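Local coordinates for protein 2-hydroxyisobutyryl-CoA synthetase (Aquincola tertiaricarbonis, PDB 6HDY) that belongs to the ANL superfamily of AMP-binding enzymes, with a large AMP-binding domain and a smaller C-terminal domain, at residues 339-351 with 359-371. Residues are numbered along the deposited sequence; the frame is centred on the assembly and turned at random.
Sequences RLLSGDLTLWTND and YPRLPQGIFGRID. With 8LQ ([[(2~{R},3~{S},4~{R},5~{R})-5-(6-aminopurin-9-yl)-3,4-bis(oxidanyl)oxolan-2-yl]methoxy-oxidanyl-phosphoryl] (3~{S})-3-oxidanylbutanoate), chain C; SO4 (sulfate ion), chain E.
The guanidinium of Arg369 has the ribose of 8LQ over one face, O2' standing 4.0 Å above its plane, and Ser342 O at its edge, in plane. That edge bond is weak, 3.5 Å from Arg369 NH2 to Ser342 O, but fairly straight at 164°. Asp344 OD1 lies well out of the same plane, so its long salt bridge with Arg369 NE is one of charge alone. The same carboxylate also accepts from both ribose hydroxyls, O2' donating to Asp344 OD1 and O3' to Asp344 OD2, each at 2.6 Å. OD1 and both hydroxyls lie on one side of the guanidinium plane, whose charge probably steadies the carboxylate. An aspartate accepting both ribose hydroxyls is familiar from ANL nucleotide pockets; here Asp344, Ile366 and Arg369 line that of 8LQ, Ile366 CB being 3.6 Å from adenine C2. At the Arg361 guanidinium edge, NH1 donates to sulfate O2 (2.9 Å), while NH2 bonds to Asp295 O. The Phe367 ring meets the backbone of 345-347 obliquely, CE2 coming 3.6 Å from Thr346 C, while Leu345 and Leu347 touch CD2 and CZ respectively.

Asp344 and Arg369 form an antiparallel non-hydrogen-bonded pair, beside which Ile370 N donates to Gly343 O at 2.8 Å. Individual backbone bonds run from Leu345 N to Gly368 O and from Phe367 N to Leu345 O; beyond the type I turn Leu362-Gly365, Thr349 and Arg361 exchange two more. With OG1 anti to its own N (chi1 -163°), Thr346 reaches Gly365 O at 2.7 Å, arriving 38° above the carbonyl plane. A water links that oxygen to Leu347 O. Trp348 lies alongside Pro360, its NE1 bonded to Val317 O.

Strand 366-369 is outermost within the chain in a five-stranded antiparallel sheet, next to 340-347, which pairs in turn with 322-329; strand 361-362 joins a separate sheet beside 297-299, whose Met297 touches Leu362 and Ile366.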
loop_
_atom_site.group_PDB
_atom_site.type_symbol
_atom_site.label_atom_id
_atom_site.label_comp_id
_atom_site.label_asym_id
_atom_site.label_seq_id
_atom_site.Cartn_x
_atom_site.Cartn_y
_atom_site.Cartn_z
ATOM N N ARG A 339 16.081 -16.693 18.353
ATOM C CA ARG A 339 16.704 -17.792 17.634
ATOM C C ARG A 339 15.729 -18.403 16.632
ATOM O O ARG A 339 15.497 -19.606 16.632
ATOM C CB ARG A 339 17.365 -18.823 18.593
ATOM C CG ARG A 339 18.729 -18.338 19.008
ATOM C CD ARG A 339 19.502 -19.216 19.965
ATOM N NE ARG A 339 19.595 -20.621 19.574
ATOM C CZ ARG A 339 20.523 -21.140 18.777
ATOM N NH1 ARG A 339 21.427 -20.359 18.198
ATOM N NH2 ARG A 339 20.539 -22.440 18.532
ATOM N N LEU A 340 15.159 -17.562 15.762
ATOM C CA LEU A 340 14.297 -18.068 14.688
ATOM C C LEU A 340 15.173 -18.618 13.558
ATOM O O LEU A 340 16.089 -17.938 13.075
ATOM C CB LEU A 340 13.301 -17.015 14.149
ATOM C CG LEU A 340 12.444 -17.364 12.894
ATOM C CD1 LEU A 340 11.390 -18.436 13.207
ATOM C CD2 LEU A 340 11.770 -16.111 12.319
ATOM N N LEU A 341 14.887 -19.872 13.180
ATOM C CA LEU A 341 15.544 -20.596 12.105
ATOM C C LEU A 341 15.007 -20.049 10.759
ATOM O O LEU A 341 13.802 -20.063 10.533
ATOM C CB LEU A 341 15.267 -22.108 12.265
ATOM C CG LEU A 341 15.736 -23.049 11.136
ATOM C CD1 LEU A 341 17.247 -22.983 10.947
ATOM C CD2 LEU A 341 15.324 -24.483 11.428
ATOM N N SER A 342 15.893 -19.513 9.905
ATOM C CA SER A 342 15.478 -18.943 8.619
ATOM C C SER A 342 15.164 -20.009 7.600
ATOM O O SER A 342 14.226 -19.851 6.820
ATOM C CB SER A 342 16.540 -18.002 8.065
ATOM O OG SER A 342 17.676 -18.734 7.635
ATOM N N GLY A 343 15.950 -21.080 7.624
ATOM C CA GLY A 343 15.871 -22.176 6.670
ATOM C C GLY A 343 16.588 -21.816 5.381
ATOM O O GLY A 343 16.410 -22.486 4.363
ATOM N N ASP A 344 17.405 -20.739 5.418
ATOM C CA ASP A 344 18.142 -20.221 4.273
ATOM C C ASP A 344 19.573 -20.693 4.303
ATOM O O ASP A 344 20.015 -21.220 5.319
ATOM C CB ASP A 344 18.071 -18.687 4.243
ATOM C CG ASP A 344 16.671 -18.167 4.034
ATOM O OD1 ASP A 344 15.980 -18.676 3.135
ATOM O OD2 ASP A 344 16.269 -17.242 4.761
ATOM N N LEU A 345 20.296 -20.533 3.180
ATOM C CA LEU A 345 21.701 -20.885 3.111
ATOM C C LEU A 345 22.522 -19.643 2.793
ATOM O O LEU A 345 22.148 -18.846 1.930
ATOM C CB LEU A 345 21.960 -22.015 2.093
ATOM C CG LEU A 345 23.298 -22.709 2.213
ATOM C CD1 LEU A 345 23.331 -23.646 3.405
ATOM C CD2 LEU A 345 23.638 -23.473 0.941
ATOM N N THR A 346 23.631 -19.470 3.518
ATOM C CA THR A 346 24.560 -18.356 3.304
ATOM C C THR A 346 25.982 -18.778 3.691
ATOM O O THR A 346 26.200 -19.878 4.193
ATOM C CB THR A 346 24.097 -17.085 4.072
ATOM O OG1 THR A 346 24.765 -15.939 3.546
ATOM C CG2 THR A 346 24.354 -17.170 5.574
ATOM N N LEU A 347 26.933 -17.884 3.453
ATOM C CA LEU A 347 28.321 -17.978 3.857
ATOM C C LEU A 347 28.590 -16.648 4.551
ATOM O O LEU A 347 28.197 -15.586 4.044
ATOM C CB LEU A 347 29.267 -18.152 2.647
ATOM C CG LEU A 347 30.732 -18.466 3.001
ATOM C CD1 LEU A 347 31.339 -19.387 1.986
ATOM C CD2 LEU A 347 31.572 -17.213 3.083
ATOM N N TRP A 348 29.280 -16.713 5.693
ATOM C CA TRP A 348 29.662 -15.536 6.463
ATOM C C TRP A 348 31.178 -15.502 6.714
ATOM O O TRP A 348 31.812 -16.552 6.860
ATOM C CB TRP A 348 28.820 -15.359 7.764
ATOM C CG TRP A 348 29.121 -16.245 8.959
ATOM C CD1 TRP A 348 29.738 -17.469 8.965
ATOM C CD2 TRP A 348 28.699 -16.005 10.309
ATOM N NE1 TRP A 348 29.787 -17.968 10.248
ATOM C CE2 TRP A 348 29.162 -17.086 11.093
ATOM C CE3 TRP A 348 27.979 -14.965 10.938
ATOM C CZ2 TRP A 348 28.906 -17.174 12.467
ATOM C CZ3 TRP A 348 27.766 -15.035 12.301
ATOM C CH2 TRP A 348 28.210 -16.137 13.050
ATOM N N THR A 349 31.753 -14.289 6.693
ATOM C CA THR A 349 33.183 -14.035 6.931
ATOM C C THR A 349 33.299 -12.890 7.922
ATOM O O THR A 349 32.309 -12.194 8.169
ATOM C CB THR A 349 33.940 -13.754 5.616
ATOM O OG1 THR A 349 33.305 -12.686 4.906
ATOM C CG2 THR A 349 34.065 -14.983 4.734
ATOM N N ASN A 350 34.469 -12.734 8.538
ATOM C CA ASN A 350 34.694 -11.670 9.505
ATOM C C ASN A 350 35.957 -10.848 9.200
ATOM O O ASN A 350 36.670 -10.419 10.108
ATOM C CB ASN A 350 34.678 -12.195 10.940
ATOM C CG ASN A 350 34.396 -11.124 11.971
ATOM O OD1 ASN A 350 33.721 -10.121 11.696
ATOM N ND2 ASN A 350 34.934 -11.293 13.172
ATOM N N ASP A 351 36.188 -10.571 7.922
ATOM C CA ASP A 351 37.329 -9.754 7.518
ATOM C C ASP A 351 36.910 -8.282 7.462
ATOM O O ASP A 351 35.719 -7.985 7.419
ATOM C CB ASP A 351 37.884 -10.240 6.178
ATOM C CG ASP A 351 38.261 -11.703 6.215
ATOM O OD1 ASP A 351 38.793 -12.156 7.256
ATOM O OD2 ASP A 351 37.988 -12.409 5.222
ATOM N N TYR A 359 31.375 -5.447 11.489
ATOM C CA TYR A 359 30.317 -6.458 11.485
ATOM C C TYR A 359 30.703 -7.694 10.662
ATOM O O TYR A 359 31.388 -7.525 9.640
ATOM C CB TYR A 359 29.040 -5.882 10.813
ATOM C CG TYR A 359 28.271 -4.821 11.574
ATOM C CD1 TYR A 359 27.922 -5.004 12.911
ATOM C CD2 TYR A 359 27.791 -3.688 10.927
ATOM C CE1 TYR A 359 27.151 -4.063 13.593
ATOM C CE2 TYR A 359 27.044 -2.726 11.608
ATOM C CZ TYR A 359 26.743 -2.911 12.946
ATOM O OH TYR A 359 26.038 -1.948 13.623
ATOM N N PRO A 360 30.133 -8.903 10.976
ATOM C CA PRO A 360 30.319 -10.062 10.082
ATOM C C PRO A 360 29.579 -9.759 8.776
ATOM O O PRO A 360 28.673 -8.908 8.749
ATOM C CB PRO A 360 29.626 -11.214 10.825
ATOM C CG PRO A 360 29.476 -10.736 12.233
ATOM C CD PRO A 360 29.264 -9.261 12.110
ATOM N N ARG A 361 29.986 -10.421 7.699
ATOM C CA ARG A 361 29.462 -10.182 6.370
ATOM C C ARG A 361 28.959 -11.471 5.718
ATOM O O ARG A 361 29.474 -12.551 5.985
ATOM C CB ARG A 361 30.604 -9.571 5.516
ATOM C CG ARG A 361 30.209 -9.001 4.161
ATOM C CD ARG A 361 31.406 -8.346 3.496
ATOM N NE ARG A 361 31.010 -7.479 2.380
ATOM C CZ ARG A 361 31.845 -6.720 1.676
ATOM N NH1 ARG A 361 33.144 -6.702 1.961
ATOM N NH2 ARG A 361 31.392 -5.987 0.667
ATOM N N LEU A 362 27.987 -11.324 4.817
ATOM C CA LEU A 362 27.458 -12.342 3.925
ATOM C C LEU A 362 27.942 -11.846 2.541
ATOM O O LEU A 362 27.223 -11.096 1.866
ATOM C CB LEU A 362 25.924 -12.447 4.016
ATOM C CG LEU A 362 25.313 -12.565 5.428
ATOM C CD1 LEU A 362 23.789 -12.696 5.358
ATOM C CD2 LEU A 362 25.908 -13.733 6.215
ATOM N N PRO A 363 29.207 -12.192 2.155
ATOM C CA PRO A 363 29.793 -11.649 0.909
ATOM C C PRO A 363 29.053 -11.920 -0.396
ATOM O O PRO A 363 29.263 -11.197 -1.385
ATOM C CB PRO A 363 31.184 -12.287 0.870
ATOM C CG PRO A 363 31.466 -12.687 2.245
ATOM C CD PRO A 363 30.173 -13.064 2.852
ATOM N N GLN A 364 28.239 -12.992 -0.417
ATOM C CA GLN A 364 27.481 -13.413 -1.587
ATOM C C GLN A 364 25.984 -13.401 -1.293
ATOM O O GLN A 364 25.183 -14.019 -2.015
ATOM C CB GLN A 364 27.971 -14.801 -2.024
ATOM C CG GLN A 364 29.346 -14.766 -2.683
ATOM C CD GLN A 364 30.205 -15.929 -2.279
ATOM O OE1 GLN A 364 29.957 -17.078 -2.661
ATOM N NE2 GLN A 364 31.261 -15.650 -1.526
ATOM N N GLY A 365 25.625 -12.642 -0.255
ATOM C CA GLY A 365 24.267 -12.524 0.254
ATOM C C GLY A 365 23.756 -13.894 0.666
ATOM O O GLY A 365 24.510 -14.726 1.180
ATOM N N ILE A 366 22.492 -14.157 0.359
ATOM C CA ILE A 366 21.810 -15.385 0.707
ATOM C C ILE A 366 21.476 -16.115 -0.582
ATOM O O ILE A 366 20.873 -15.535 -1.494
ATOM C CB ILE A 366 20.595 -15.067 1.645
ATOM C CG1 ILE A 366 21.106 -14.567 3.019
ATOM C CG2 ILE A 366 19.615 -16.279 1.784
ATOM C CD1 ILE A 366 20.150 -13.846 3.845
ATOM N N PHE A 367 21.911 -17.388 -0.657
ATOM C CA PHE A 367 21.785 -18.252 -1.829
ATOM C C PHE A 367 20.355 -18.684 -2.144
ATOM O O PHE A 367 20.001 -18.867 -3.307
ATOM C CB PHE A 367 22.710 -19.474 -1.687
ATOM C CG PHE A 367 24.134 -19.153 -1.276
ATOM C CD1 PHE A 367 24.894 -18.231 -1.993
ATOM C CD2 PHE A 367 24.725 -19.797 -0.199
ATOM C CE1 PHE A 367 26.213 -17.950 -1.623
ATOM C CE2 PHE A 367 26.045 -19.513 0.169
ATOM C CZ PHE A 367 26.779 -18.589 -0.543
ATOM N N GLY A 368 19.555 -18.861 -1.106
ATOM C CA GLY A 368 18.173 -19.303 -1.233
ATOM C C GLY A 368 17.723 -20.095 -0.031
ATOM O O GLY A 368 18.474 -20.234 0.933
ATOM N N ARG A 369 16.487 -20.602 -0.087
ATOM C CA ARG A 369 15.851 -21.426 0.945
ATOM C C ARG A 369 16.345 -22.854 0.744
ATOM O O ARG A 369 16.316 -23.356 -0.384
ATOM C CB ARG A 369 14.316 -21.344 0.795
ATOM C CG ARG A 369 13.532 -21.774 2.020
ATOM C CD ARG A 369 12.302 -20.910 2.229
ATOM N NE ARG A 369 12.425 -20.072 3.426
ATOM C CZ ARG A 369 11.646 -19.027 3.690
ATOM N NH1 ARG A 369 10.686 -18.674 2.840
ATOM N NH2 ARG A 369 11.828 -18.316 4.799
ATOM N N ILE A 370 16.841 -23.501 1.814
ATOM C CA ILE A 370 17.346 -24.874 1.742
ATOM C C ILE A 370 16.312 -25.822 1.088
ATOM O O ILE A 370 16.706 -26.695 0.316
ATOM C CB ILE A 370 17.866 -25.373 3.114
ATOM C CG1 ILE A 370 19.108 -24.564 3.554
ATOM C CG2 ILE A 370 18.173 -26.901 3.098
ATOM C CD1 ILE A 370 19.482 -24.712 5.002
ATOM N N ASP A 371 14.998 -25.590 1.326
ATOM C CA ASP A 371 13.909 -26.411 0.775
ATOM C C ASP A 371 13.706 -26.234 -0.736
ATOM O O ASP A 371 13.140 -27.114 -1.395
ATOM C CB ASP A 371 12.595 -26.192 1.549
ATOM C CG ASP A 371 12.482 -27.093 2.755
ATOM O OD1 ASP A 371 12.495 -28.332 2.574
ATOM O OD2 ASP A 371 12.391 -26.566 3.882
HETATM N N9 8LQ C . 14.937 -13.420 1.076
HETATM C C8 8LQ C . 14.560 -12.227 1.564
HETATM N N7 8LQ C . 15.518 -11.342 1.311
HETATM C C5 8LQ C . 16.514 -11.988 0.681
HETATM C C6 8LQ C . 17.689 -11.588 0.148
HETATM N N6 8LQ C . 18.040 -10.318 0.281
HETATM N N1 8LQ C . 18.518 -12.450 -0.472
HETATM C C2 8LQ C . 18.161 -13.792 -0.619
HETATM N N3 8LQ C . 16.918 -14.166 -0.131
HETATM C C4 8LQ C . 16.142 -13.276 0.531
HETATM C CAA 8LQ C . 10.194 -8.541 4.333
HETATM C CAZ 8LQ C . 11.525 -8.641 3.542
HETATM O OAE 8LQ C . 11.306 -8.265 2.186
HETATM C CAL 8LQ C . 12.120 -10.062 3.567
HETATM C CAS 8LQ C . 11.104 -11.087 3.047
HETATM O OAC 8LQ C . 10.915 -11.206 1.840
HETATM O OAQ 8LQ C . 10.397 -11.765 4.023
HETATM P PBC 8LQ C . 9.515 -13.063 3.716
HETATM O OAH 8LQ C . 8.357 -12.543 2.761
HETATM O OAD 8LQ C . 9.002 -13.723 4.930
HETATM O "O5'" 8LQ C . 10.501 -14.033 2.952
HETATM C "C5'" 8LQ C . 11.741 -14.321 3.595
HETATM C "C4'" 8LQ C . 12.566 -15.225 2.716
HETATM O "O4'" 8LQ C . 12.813 -14.564 1.445
HETATM C "C3'" 8LQ C . 13.883 -15.363 3.351
HETATM O "O3'" 8LQ C . 13.860 -16.439 4.331
HETATM C "C2'" 8LQ C . 14.757 -15.689 2.138
HETATM O "O2'" 8LQ C . 14.548 -17.082 1.675
HETATM C "C1'" 8LQ C . 14.200 -14.726 1.115
HETATM S S SO4 E . 35.844 -6.242 -0.097
HETATM O O1 SO4 E . 36.028 -6.446 1.346
HETATM O O2 SO4 E . 34.502 -5.737 -0.394
HETATM O O3 SO4 E . 36.819 -5.263 -0.577
HETATM O O4 SO4 E . 36.030 -7.521 -0.783
HETATM O O HOH W 1 14.141 -24.293 3.995
HETATM O O HOH W 2 27.201 -14.807 1.507
HETATM O O HOH W 3 33.189 -8.790 7.873
#